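Local coordinates for GH5 (Bacteroidetes bacterium AC2a, PDB 4YHE), which is a family 5 glycoside hydrolase, a cellulase that probably cleaves beta-glucosidic bonds during the breakdown of cellulose, at residues L311-R322 with A360-N371; A328-S336 with G342-T350. One frame throughout, in Å; residues are numbered along the deposited sequence.

Overall arrangement
Both contacts belong to the last part of a TIM barrel, an eight-stranded parallel barrel ringed by helices. Helix 304-323 comes first in the chain, then strand 327-332, the loop holding 342-350, and finally helix 357-369. Contact 1 packs the two helices against each other outside the barrel; contact 2, formed wholly by residues that lie between them in sequence, folds the loop back on the C-terminal end of the strand, the end where family 5 enzymes have their active site. Their centres are about 17 Å apart, yet they touch: Met364 and Phe314 pack on Tyr330, Val361 on Val345, and Met321 on Ala328, so helices, strand and loop share one hydrophobic layer.

Contact 1 (L311-R322 with A360-N371); sequences LYYFRYICKAMR and AVRAMIDSWENN
Met364 sets its methyl CE over the centre of the Phe314 ring, 3.5 Å from the centroid, a CH-pi contact, while SD stands farther above the same face in a Met-aromatic contact. The bend at the end of the methionine (chi3 68°) turns CE onto the ring, not past it. Beside this pair, CD2 of Leu311 sits tightly on Ala360 CA at 3.5 Å, and Ala363 turns its methyl to the opposite helix between Leu311, Phe314 and Arg315. The small residues let the axes approach to 7.6 Å. In mid-interface, Ser367 OG donates to Arg315 O (2.7 Å), a carbonyl that Lys319 N reaches from the opposite face; Tyr375 is a further partner of the hydroxyl.

These are two neighbouring outer helices of a TIM barrel, 304-323 and 357-369, running the same general way at 32° to each other, with Ile16 of strand 16-20 beneath Cys318, Met364 and Trp368.

At their C-terminal ends Arg322 lies across the indole of Trp368, its CD over the six-membered ring, 3.7 Å from the centroid. The bend at chi2 (66°) sets CD there and lifts the guanidinium higher above that face, toward the end of helix 357-369. There NH1 gives a fairly straight bond to Trp368 O (2.8 Å), in the carbonyl plane and on a lone pair, and both NH1 and NH2 grip Asn371 OD1, NH2 at 2.8 Å. With Arg322 cut back to an alanine, Trp368 O and Asn371 OD1 would probably lack these donors and the six-membered ring would lose its CD packing. Behind this, Trp368 NE1 donates to Ile326 O, helping to hold the ring's rotation, and Lys319 NZ, salt-bridged to Asp323, holds a water 2.9 Å away that also contacts Ser367 O and Asn370 O.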
loop_
_atom_site.group_PDB
_atom_site.type_symbol
_atom_site.label_atom_id
_atom_site.label_comp_id
_atom_site.label_asym_id
_atom_site.label_seq_id
_atom_site.Cartn_x
_atom_site.Cartn_y
_atom_site.Cartn_z
ATOM N N LEU A 311 9.273 -10.162 -14.655
ATOM C CA LEU A 311 10.378 -10.355 -13.724
ATOM C C LEU A 311 11.411 -9.250 -13.875
ATOM O O LEU A 311 11.893 -8.744 -12.875
ATOM C CB LEU A 311 11.028 -11.738 -13.892
ATOM C CG LEU A 311 10.142 -12.957 -13.726
ATOM C CD1 LEU A 311 10.959 -14.258 -13.748
ATOM C CD2 LEU A 311 9.390 -12.894 -12.409
ATOM N N TYR A 312 11.710 -8.875 -15.122
ATOM C CA TYR A 312 12.571 -7.728 -15.437
ATOM C C TYR A 312 12.028 -6.459 -14.814
ATOM O O TYR A 312 12.737 -5.729 -14.177
ATOM C CB TYR A 312 12.736 -7.545 -16.960
ATOM C CG TYR A 312 13.440 -6.276 -17.334
ATOM C CD1 TYR A 312 14.813 -6.121 -17.084
ATOM C CD2 TYR A 312 12.761 -5.217 -17.937
ATOM C CE1 TYR A 312 15.466 -4.955 -17.397
ATOM C CE2 TYR A 312 13.423 -4.053 -18.285
ATOM C CZ TYR A 312 14.782 -3.928 -18.007
ATOM O OH TYR A 312 15.471 -2.801 -18.316
ATOM N N TYR A 313 10.737 -6.208 -14.989
ATOM C CA TYR A 313 10.115 -5.065 -14.332
ATOM C C TYR A 313 10.348 -5.040 -12.822
ATOM O O TYR A 313 10.770 -4.024 -12.289
ATOM C CB TYR A 313 8.642 -5.079 -14.708
ATOM C CG TYR A 313 7.738 -4.082 -14.048
ATOM C CD1 TYR A 313 7.604 -2.782 -14.551
ATOM C CD2 TYR A 313 6.934 -4.452 -12.995
ATOM C CE1 TYR A 313 6.694 -1.887 -14.000
ATOM C CE2 TYR A 313 6.027 -3.562 -12.436
ATOM C CZ TYR A 313 5.915 -2.283 -12.932
ATOM O OH TYR A 313 5.011 -1.420 -12.381
ATOM N N PHE A 314 10.145 -6.171 -12.133
ATOM C CA PHE A 314 10.355 -6.241 -10.729
ATOM C C PHE A 314 11.840 -5.998 -10.382
ATOM O O PHE A 314 12.147 -5.235 -9.502
ATOM C CB PHE A 314 9.896 -7.605 -10.171
ATOM C CG PHE A 314 8.373 -7.842 -10.200
ATOM C CD1 PHE A 314 7.469 -6.811 -10.108
ATOM C CD2 PHE A 314 7.885 -9.120 -10.299
ATOM C CE1 PHE A 314 6.099 -7.054 -10.127
ATOM C CE2 PHE A 314 6.534 -9.383 -10.286
ATOM C CZ PHE A 314 5.635 -8.344 -10.201
ATOM N N ARG A 315 12.756 -6.666 -11.067
ATOM C CA ARG A 315 14.150 -6.452 -10.741
ATOM C C ARG A 315 14.524 -4.995 -10.870
ATOM O O ARG A 315 15.112 -4.412 -9.972
ATOM C CB ARG A 315 15.052 -7.277 -11.634
ATOM C CG ARG A 315 14.977 -8.755 -11.403
ATOM C CD ARG A 315 16.219 -9.435 -12.008
ATOM N NE ARG A 315 16.311 -9.250 -13.471
ATOM C CZ ARG A 315 15.587 -9.911 -14.370
ATOM N NH1 ARG A 315 14.702 -10.827 -13.987
ATOM N NH2 ARG A 315 15.758 -9.661 -15.665
ATOM N N TYR A 316 14.157 -4.399 -11.985
ATOM C CA TYR A 316 14.544 -3.011 -12.258
ATOM C C TYR A 316 13.934 -2.025 -11.247
ATOM O O TYR A 316 14.647 -1.237 -10.626
ATOM C CB TYR A 316 14.153 -2.636 -13.679
ATOM C CG TYR A 316 14.786 -1.357 -14.165
ATOM C CD1 TYR A 316 16.046 -1.372 -14.782
ATOM C CD2 TYR A 316 14.158 -0.125 -14.001
ATOM C CE1 TYR A 316 16.661 -0.204 -15.168
ATOM C CE2 TYR A 316 14.766 1.061 -14.420
ATOM C CZ TYR A 316 16.015 1.005 -15.023
ATOM O OH TYR A 316 16.633 2.145 -15.472
ATOM N N ILE A 317 12.602 -2.030 -11.094
ATOM C CA ILE A 317 11.988 -1.038 -10.222
ATOM C C ILE A 317 12.354 -1.209 -8.736
ATOM O O ILE A 317 12.535 -0.222 -8.027
ATOM C CB ILE A 317 10.450 -0.941 -10.407
ATOM C CG1 ILE A 317 9.719 -2.129 -9.806
ATOM C CG2 ILE A 317 10.113 -0.729 -11.889
ATOM C CD1 ILE A 317 8.202 -2.043 -9.975
ATOM N N CYS A 318 12.482 -2.452 -8.285
ATOM C CA CYS A 318 12.825 -2.725 -6.908
ATOM C C CYS A 318 14.292 -2.312 -6.619
ATOM O O CYS A 318 14.605 -1.900 -5.517
ATOM C CB CYS A 318 12.570 -4.182 -6.575
ATOM S SG CYS A 318 10.762 -4.594 -6.613
ATOM N N LYS A 319 15.148 -2.432 -7.614
ATOM C CA LYS A 319 16.545 -1.949 -7.458
ATOM C C LYS A 319 16.512 -0.436 -7.355
ATOM O O LYS A 319 17.076 0.165 -6.438
ATOM C CB LYS A 319 17.438 -2.398 -8.607
ATOM C CG LYS A 319 18.849 -1.826 -8.522
ATOM C CD LYS A 319 19.496 -2.119 -7.186
ATOM C CE LYS A 319 21.029 -1.952 -7.245
ATOM N NZ LYS A 319 21.563 -1.635 -5.891
ATOM N N ALA A 320 15.767 0.189 -8.254
ATOM C CA ALA A 320 15.635 1.640 -8.200
ATOM C C ALA A 320 15.118 2.144 -6.841
ATOM O O ALA A 320 15.547 3.189 -6.342
ATOM C CB ALA A 320 14.760 2.141 -9.357
ATOM N N MET A 321 14.190 1.403 -6.224
ATOM C CA MET A 321 13.661 1.760 -4.929
ATOM C C MET A 321 14.719 1.647 -3.821
ATOM O O MET A 321 14.897 2.571 -3.048
ATOM C CB MET A 321 12.455 0.857 -4.568
ATOM C CG MET A 321 11.219 1.125 -5.424
ATOM S SD MET A 321 10.027 -0.226 -5.247
ATOM C CE MET A 321 8.797 0.265 -6.475
ATOM N N ARG A 322 15.386 0.500 -3.754
ATOM C CA ARG A 322 16.464 0.305 -2.790
ATOM C C ARG A 322 17.488 1.449 -2.858
ATOM O O ARG A 322 17.852 2.012 -1.836
ATOM C CB ARG A 322 17.150 -1.016 -3.070
ATOM C CG ARG A 322 18.466 -1.240 -2.339
ATOM C CD ARG A 322 18.295 -1.354 -0.834
ATOM N NE ARG A 322 19.597 -1.374 -0.157
ATOM C CZ ARG A 322 20.412 -2.422 -0.084
ATOM N NH1 ARG A 322 20.089 -3.606 -0.592
ATOM N NH2 ARG A 322 21.576 -2.286 0.541
ATOM N N ALA A 360 8.632 -14.692 -9.287
ATOM C CA ALA A 360 8.260 -13.293 -9.129
ATOM C C ALA A 360 8.735 -12.737 -7.791
ATOM O O ALA A 360 9.290 -11.652 -7.734
ATOM C CB ALA A 360 6.740 -13.167 -9.243
ATOM N N VAL A 361 8.553 -13.526 -6.736
ATOM C CA VAL A 361 8.860 -13.123 -5.392
ATOM C C VAL A 361 10.397 -12.971 -5.267
ATOM O O VAL A 361 10.878 -11.995 -4.725
ATOM C CB VAL A 361 8.260 -14.153 -4.391
ATOM C CG1 VAL A 361 8.887 -14.096 -3.038
ATOM C CG2 VAL A 361 6.760 -13.920 -4.257
ATOM N N ARG A 362 11.120 -13.917 -5.847
ATOM C CA ARG A 362 12.585 -13.865 -5.872
ATOM C C ARG A 362 13.098 -12.646 -6.659
ATOM O O ARG A 362 14.019 -11.967 -6.190
ATOM C CB ARG A 362 13.136 -15.166 -6.444
ATOM C CG ARG A 362 12.912 -16.403 -5.577
ATOM C CD ARG A 362 14.099 -16.698 -4.636
ATOM N NE ARG A 362 14.377 -15.594 -3.738
ATOM C CZ ARG A 362 13.701 -15.287 -2.634
ATOM N NH1 ARG A 362 12.685 -16.020 -2.218
ATOM N NH2 ARG A 362 14.032 -14.222 -1.932
ATOM N N ALA A 363 12.504 -12.357 -7.826
ATOM C CA ALA A 363 12.893 -11.189 -8.606
ATOM C C ALA A 363 12.840 -9.913 -7.772
ATOM O O ALA A 363 13.813 -9.133 -7.713
ATOM C CB ALA A 363 12.071 -11.071 -9.861
ATOM N N MET A 364 11.717 -9.692 -7.074
ATOM C CA MET A 364 11.538 -8.468 -6.348
ATOM C C MET A 364 12.428 -8.394 -5.091
ATOM O O MET A 364 13.171 -7.413 -4.902
ATOM C CB MET A 364 10.025 -8.238 -6.062
ATOM C CG MET A 364 9.309 -9.327 -5.306
ATOM S SD MET A 364 7.511 -8.950 -5.154
ATOM C CE MET A 364 6.946 -9.082 -6.797
ATOM N N ILE A 365 12.419 -9.445 -4.269
ATOM C CA ILE A 365 13.121 -9.400 -3.007
ATOM C C ILE A 365 14.628 -9.388 -3.300
ATOM O O ILE A 365 15.325 -8.568 -2.777
ATOM C CB ILE A 365 12.765 -10.597 -2.125
ATOM C CG1 ILE A 365 11.302 -10.487 -1.689
ATOM C CG2 ILE A 365 13.667 -10.714 -0.900
ATOM C CD1 ILE A 365 10.803 -11.725 -0.990
ATOM N N ASP A 366 15.091 -10.269 -4.160
ATOM C CA ASP A 366 16.558 -10.417 -4.321
ATOM C C ASP A 366 17.179 -9.178 -4.998
ATOM O O ASP A 366 18.322 -8.826 -4.713
ATOM C CB ASP A 366 16.888 -11.662 -5.091
ATOM C CG ASP A 366 16.532 -12.915 -4.341
ATOM O OD1 ASP A 366 16.321 -12.858 -3.133
ATOM O OD2 ASP A 366 16.489 -13.974 -4.961
ATOM N N SER A 367 16.409 -8.481 -5.838
ATOM C CA SER A 367 16.914 -7.267 -6.448
ATOM C C SER A 367 17.039 -6.132 -5.417
ATOM O O SER A 367 18.077 -5.468 -5.357
ATOM C CB SER A 367 16.073 -6.864 -7.647
ATOM O OG SER A 367 16.694 -5.825 -8.379
ATOM N N TRP A 368 15.994 -5.903 -4.616
ATOM C CA TRP A 368 16.016 -4.929 -3.553
ATOM C C TRP A 368 17.146 -5.221 -2.570
ATOM O O TRP A 368 17.830 -4.299 -2.167
ATOM C CB TRP A 368 14.687 -4.872 -2.791
ATOM C CG TRP A 368 14.495 -3.661 -2.011
ATOM C CD1 TRP A 368 13.818 -2.514 -2.395
ATOM C CD2 TRP A 368 14.963 -3.409 -0.669
ATOM N NE1 TRP A 368 13.883 -1.587 -1.393
ATOM C CE2 TRP A 368 14.559 -2.108 -0.323
ATOM C CE3 TRP A 368 15.670 -4.162 0.263
ATOM C CZ2 TRP A 368 14.862 -1.531 0.921
ATOM C CZ3 TRP A 368 15.970 -3.587 1.489
ATOM C CH2 TRP A 368 15.572 -2.301 1.806
ATOM N N GLU A 369 17.294 -6.500 -2.182
ATOM C CA GLU A 369 18.194 -6.890 -1.088
ATOM C C GLU A 369 19.685 -6.932 -1.497
ATOM O O GLU A 369 20.563 -6.900 -0.627
ATOM C CB GLU A 369 17.835 -8.285 -0.565
ATOM C CG GLU A 369 16.498 -8.362 0.155
ATOM C CD GLU A 369 16.524 -7.825 1.547
ATOM O OE1 GLU A 369 17.577 -7.346 2.030
ATOM O OE2 GLU A 369 15.479 -7.901 2.214
ATOM N N ASN A 370 19.947 -7.060 -2.782
ATOM C CA ASN A 370 21.308 -7.223 -3.267
ATOM C C ASN A 370 22.239 -6.111 -2.748
ATOM O O ASN A 370 21.910 -4.909 -2.754
ATOM C CB ASN A 370 21.310 -7.333 -4.788
ATOM C CG ASN A 370 22.690 -7.591 -5.365
ATOM O OD1 ASN A 370 23.604 -6.775 -5.196
ATOM N ND2 ASN A 370 22.822 -8.678 -6.114
ATOM N N ASN A 371 23.393 -6.529 -2.223
ATOM C CA ASN A 371 24.325 -5.596 -1.580
ATOM C C ASN A 371 25.667 -5.514 -2.294
ATOM O O ASN A 371 26.634 -5.022 -1.729
ATOM C CB ASN A 371 24.575 -5.998 -0.128
ATOM C CG ASN A 371 23.340 -5.886 0.726
ATOM O OD1 ASN A 371 22.649 -4.859 0.734
ATOM N ND2 ASN A 371 23.058 -6.950 1.469
HETATM O O HOH W 1 20.238 -3.839 -4.526
HETATM O O HOH W 2 23.556 -3.491 -4.925
#

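Contact 2 (A328-S336 with G342-T350); sequences ALYWDNGNS and GFGVIDHAT
Gly334 and Gly344 bring the two backbones together, their CA atoms 3.9 Å apart where the chain leaves strand 327-332 and the loop 342-350 returns across it. Gly344 has no room for a side chain: a beta carbon would run into Gly334 C and Asn335 O. The one backbone hydrogen bond between the segments is here, Gly344 N to Asn335 O (2.8 Å). Gly334 has positive phi, and its N closes an Asx turn on Asp332 OD1; a second Asx turn follows, from Asn335 N to Asn333 OD1.

Asp332 carries most of the polar contact. A chi1 of -171° puts CG opposite the backbone N and carries the carboxylate to the loop. OD2 takes Ile346 N on its syn lone pair at 3.0 Å and Val345 N from above the carboxylate plane at 2.8 Å, with Trp18 NE1 as a further donor. OD1 accepts His348 NE2 at 2.7 Å, the acceptor lying in the imidazole plane although the histidine approaches from well above that of the carboxylate. Donors thus ring the buried acid. The imidazole is held from its other nitrogen by Gln23, and Trp18 meets it edge-to-face.

Phe343 wedges in on the other flank. The edge of Trp331 points at its face in a T-shaped pair, planes 82° apart, with Trp331 CD1 3.7 Å from Phe343 CD2. Tyr330 OH donates to Phe343 O (2.8 Å), while Trp331 O, buried against Phe343 CB, finds no partner.

At the C-terminal mouth of the barrel, where family 5 enzymes keep their active site, the loop probably helps shape the wall. Strand 327-332 is the last of the barrel, lying between strands 291-296 and 16-20; Trp331 packs on Glu295 and Asn19 of these neighbours, and Tyr330 and Val345 both rest on Arg310 of helix 304-323.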
loop_
_atom_site.group_PDB
_atom_site.type_symbol
_atom_site.label_atom_id
_atom_site.label_comp_id
_atom_site.label_asym_id
_atom_site.label_seq_id
_atom_site.Cartn_x
_atom_site.Cartn_y
_atom_site.Cartn_z
ATOM N N ALA A 328 8.839 -1.237 -0.250
ATOM C CA ALA A 328 7.659 -1.510 -1.097
ATOM C C ALA A 328 6.987 -2.843 -0.784
ATOM O O ALA A 328 7.655 -3.869 -0.606
ATOM C CB ALA A 328 8.050 -1.452 -2.558
ATOM N N LEU A 329 5.652 -2.831 -0.775
ATOM C CA LEU A 329 4.900 -4.027 -0.490
ATOM C C LEU A 329 4.082 -4.463 -1.710
ATOM O O LEU A 329 3.236 -3.710 -2.233
ATOM C CB LEU A 329 4.045 -3.846 0.773
ATOM C CG LEU A 329 4.883 -3.603 2.039
ATOM C CD1 LEU A 329 5.125 -2.133 2.332
ATOM C CD2 LEU A 329 4.215 -4.278 3.215
ATOM N N TYR A 330 4.373 -5.673 -2.168
ATOM C CA TYR A 330 3.753 -6.266 -3.324
ATOM C C TYR A 330 2.250 -6.535 -3.069
ATOM O O TYR A 330 1.866 -7.010 -2.005
ATOM C CB TYR A 330 4.490 -7.550 -3.741
ATOM C CG TYR A 330 3.768 -8.251 -4.864
ATOM C CD1 TYR A 330 3.816 -7.745 -6.163
ATOM C CD2 TYR A 330 3.014 -9.343 -4.625
ATOM C CE1 TYR A 330 3.144 -8.330 -7.198
ATOM C CE2 TYR A 330 2.310 -9.939 -5.669
ATOM C CZ TYR A 330 2.374 -9.428 -6.946
ATOM O OH TYR A 330 1.676 -10.035 -7.975
ATOM N N TRP A 331 1.412 -6.166 -4.029
ATOM C CA TRP A 331 -0.027 -6.460 -3.927
ATOM C C TRP A 331 -0.350 -7.885 -4.347
ATOM O O TRP A 331 -0.224 -8.251 -5.518
ATOM C CB TRP A 331 -0.838 -5.472 -4.764
ATOM C CG TRP A 331 -2.309 -5.746 -4.628
ATOM C CD1 TRP A 331 -3.114 -6.304 -5.566
ATOM C CD2 TRP A 331 -3.142 -5.443 -3.505
ATOM N NE1 TRP A 331 -4.410 -6.404 -5.086
ATOM C CE2 TRP A 331 -4.446 -5.895 -3.817
ATOM C CE3 TRP A 331 -2.914 -4.866 -2.256
ATOM C CZ2 TRP A 331 -5.530 -5.759 -2.920
ATOM C CZ3 TRP A 331 -3.992 -4.728 -1.369
ATOM C CH2 TRP A 331 -5.280 -5.186 -1.710
ATOM N N ASP A 332 -0.759 -8.696 -3.383
ATOM C CA ASP A 332 -1.178 -10.080 -3.624
ATOM C C ASP A 332 -2.647 -10.256 -3.243
ATOM O O ASP A 332 -3.002 -10.200 -2.087
ATOM C CB ASP A 332 -0.325 -11.041 -2.804
ATOM C CG ASP A 332 -0.554 -12.498 -3.176
ATOM O OD1 ASP A 332 -1.752 -12.900 -3.267
ATOM O OD2 ASP A 332 0.472 -13.258 -3.362
ATOM N N ASN A 333 -3.475 -10.500 -4.244
ATOM C CA ASN A 333 -4.897 -10.705 -4.020
ATOM C C ASN A 333 -5.306 -12.177 -4.026
ATOM O O ASN A 333 -6.511 -12.492 -4.015
ATOM C CB ASN A 333 -5.719 -9.903 -5.025
ATOM C CG ASN A 333 -5.504 -10.360 -6.474
ATOM O OD1 ASN A 333 -4.759 -11.318 -6.750
ATOM N ND2 ASN A 333 -6.176 -9.675 -7.411
ATOM N N GLY A 334 -4.318 -13.086 -4.041
ATOM C CA GLY A 334 -4.619 -14.501 -4.137
ATOM C C GLY A 334 -5.086 -15.063 -5.492
ATOM O O GLY A 334 -5.138 -16.273 -5.653
ATOM N N ASN A 335 -5.411 -14.210 -6.459
ATOM C CA ASN A 335 -5.871 -14.667 -7.783
ATOM C C ASN A 335 -4.751 -15.242 -8.637
ATOM O O ASN A 335 -3.790 -14.552 -8.971
ATOM C CB ASN A 335 -6.544 -13.512 -8.517
ATOM C CG ASN A 335 -7.434 -13.971 -9.655
ATOM O OD1 ASN A 335 -7.153 -14.946 -10.313
ATOM N ND2 ASN A 335 -8.534 -13.249 -9.874
ATOM N N SER A 336 -4.905 -16.494 -9.033
ATOM C CA SER A 336 -3.869 -17.227 -9.768
ATOM C C SER A 336 -3.901 -17.019 -11.291
ATOM O O SER A 336 -3.027 -17.468 -11.980
ATOM C CB SER A 336 -3.955 -18.730 -9.463
ATOM O OG SER A 336 -5.177 -19.226 -9.954
ATOM N N GLY A 342 -4.484 -10.659 -11.983
ATOM C CA GLY A 342 -3.692 -11.828 -11.721
ATOM C C GLY A 342 -2.503 -11.499 -10.887
ATOM O O GLY A 342 -1.390 -11.459 -11.418
ATOM N N PHE A 343 -2.725 -11.237 -9.594
ATOM C CA PHE A 343 -1.602 -10.840 -8.677
ATOM C C PHE A 343 -1.168 -11.927 -7.649
ATOM O O PHE A 343 -0.231 -11.715 -6.874
ATOM C CB PHE A 343 -1.974 -9.577 -7.882
ATOM C CG PHE A 343 -2.057 -8.295 -8.703
ATOM C CD1 PHE A 343 -0.897 -7.631 -9.130
ATOM C CD2 PHE A 343 -3.299 -7.716 -9.022
ATOM C CE1 PHE A 343 -0.953 -6.440 -9.840
ATOM C CE2 PHE A 343 -3.353 -6.527 -9.756
ATOM C CZ PHE A 343 -2.194 -5.864 -10.123
ATOM N N GLY A 344 -1.874 -13.051 -7.571
ATOM C CA GLY A 344 -1.611 -14.015 -6.524
ATOM C C GLY A 344 -0.273 -14.705 -6.741
ATOM O O GLY A 344 -0.035 -15.270 -7.801
ATOM N N VAL A 345 0.606 -14.627 -5.765
ATOM C CA VAL A 345 1.869 -15.404 -5.830
ATOM C C VAL A 345 2.085 -16.348 -4.632
ATOM O O VAL A 345 2.850 -17.315 -4.768
ATOM C CB VAL A 345 3.119 -14.499 -5.995
ATOM C CG1 VAL A 345 3.054 -13.705 -7.298
ATOM C CG2 VAL A 345 3.313 -13.584 -4.802
ATOM N N ILE A 346 1.463 -16.039 -3.487
ATOM C CA ILE A 346 1.470 -16.876 -2.297
ATOM C C ILE A 346 0.065 -17.118 -1.795
ATOM O O ILE A 346 -0.738 -16.179 -1.697
ATOM C CB ILE A 346 2.332 -16.252 -1.186
ATOM C CG1 ILE A 346 3.805 -16.375 -1.562
ATOM C CG2 ILE A 346 2.102 -16.908 0.175
ATOM C CD1 ILE A 346 4.734 -15.571 -0.693
ATOM N N ASP A 347 -0.226 -18.386 -1.480
ATOM C CA ASP A 347 -1.536 -18.783 -0.967
ATOM C C ASP A 347 -1.831 -18.133 0.393
ATOM O O ASP A 347 -1.042 -18.220 1.326
ATOM C CB ASP A 347 -1.645 -20.325 -0.901
ATOM C CG ASP A 347 -3.042 -20.800 -0.511
ATOM O OD1 ASP A 347 -3.431 -20.661 0.661
ATOM O OD2 ASP A 347 -3.729 -21.336 -1.392
ATOM N N HIS A 348 -2.983 -17.465 0.502
ATOM C CA HIS A 348 -3.279 -16.695 1.697
ATOM C C HIS A 348 -3.534 -17.537 2.948
ATOM O O HIS A 348 -3.412 -17.014 4.043
ATOM C CB HIS A 348 -4.462 -15.730 1.441
ATOM C CG HIS A 348 -4.140 -14.629 0.482
ATOM N ND1 HIS A 348 -4.860 -13.459 0.433
ATOM C CD2 HIS A 348 -3.185 -14.523 -0.470
ATOM C CE1 HIS A 348 -4.363 -12.678 -0.509
ATOM N NE2 HIS A 348 -3.339 -13.300 -1.069
ATOM N N ALA A 349 -3.889 -18.821 2.801
ATOM C CA ALA A 349 -4.078 -19.685 3.955
ATOM C C ALA A 349 -2.879 -20.580 4.299
ATOM O O ALA A 349 -2.693 -20.919 5.471
ATOM C CB ALA A 349 -5.319 -20.543 3.805
ATOM N N THR A 350 -2.113 -20.972 3.291
ATOM C CA THR A 350 -1.031 -21.956 3.486
ATOM C C THR A 350 0.358 -21.345 3.481
ATOM O O THR A 350 1.277 -21.956 4.001
ATOM C CB THR A 350 -1.044 -23.075 2.420
ATOM O OG1 THR A 350 -0.630 -22.547 1.155
ATOM C CG2 THR A 350 -2.398 -23.718 2.273
#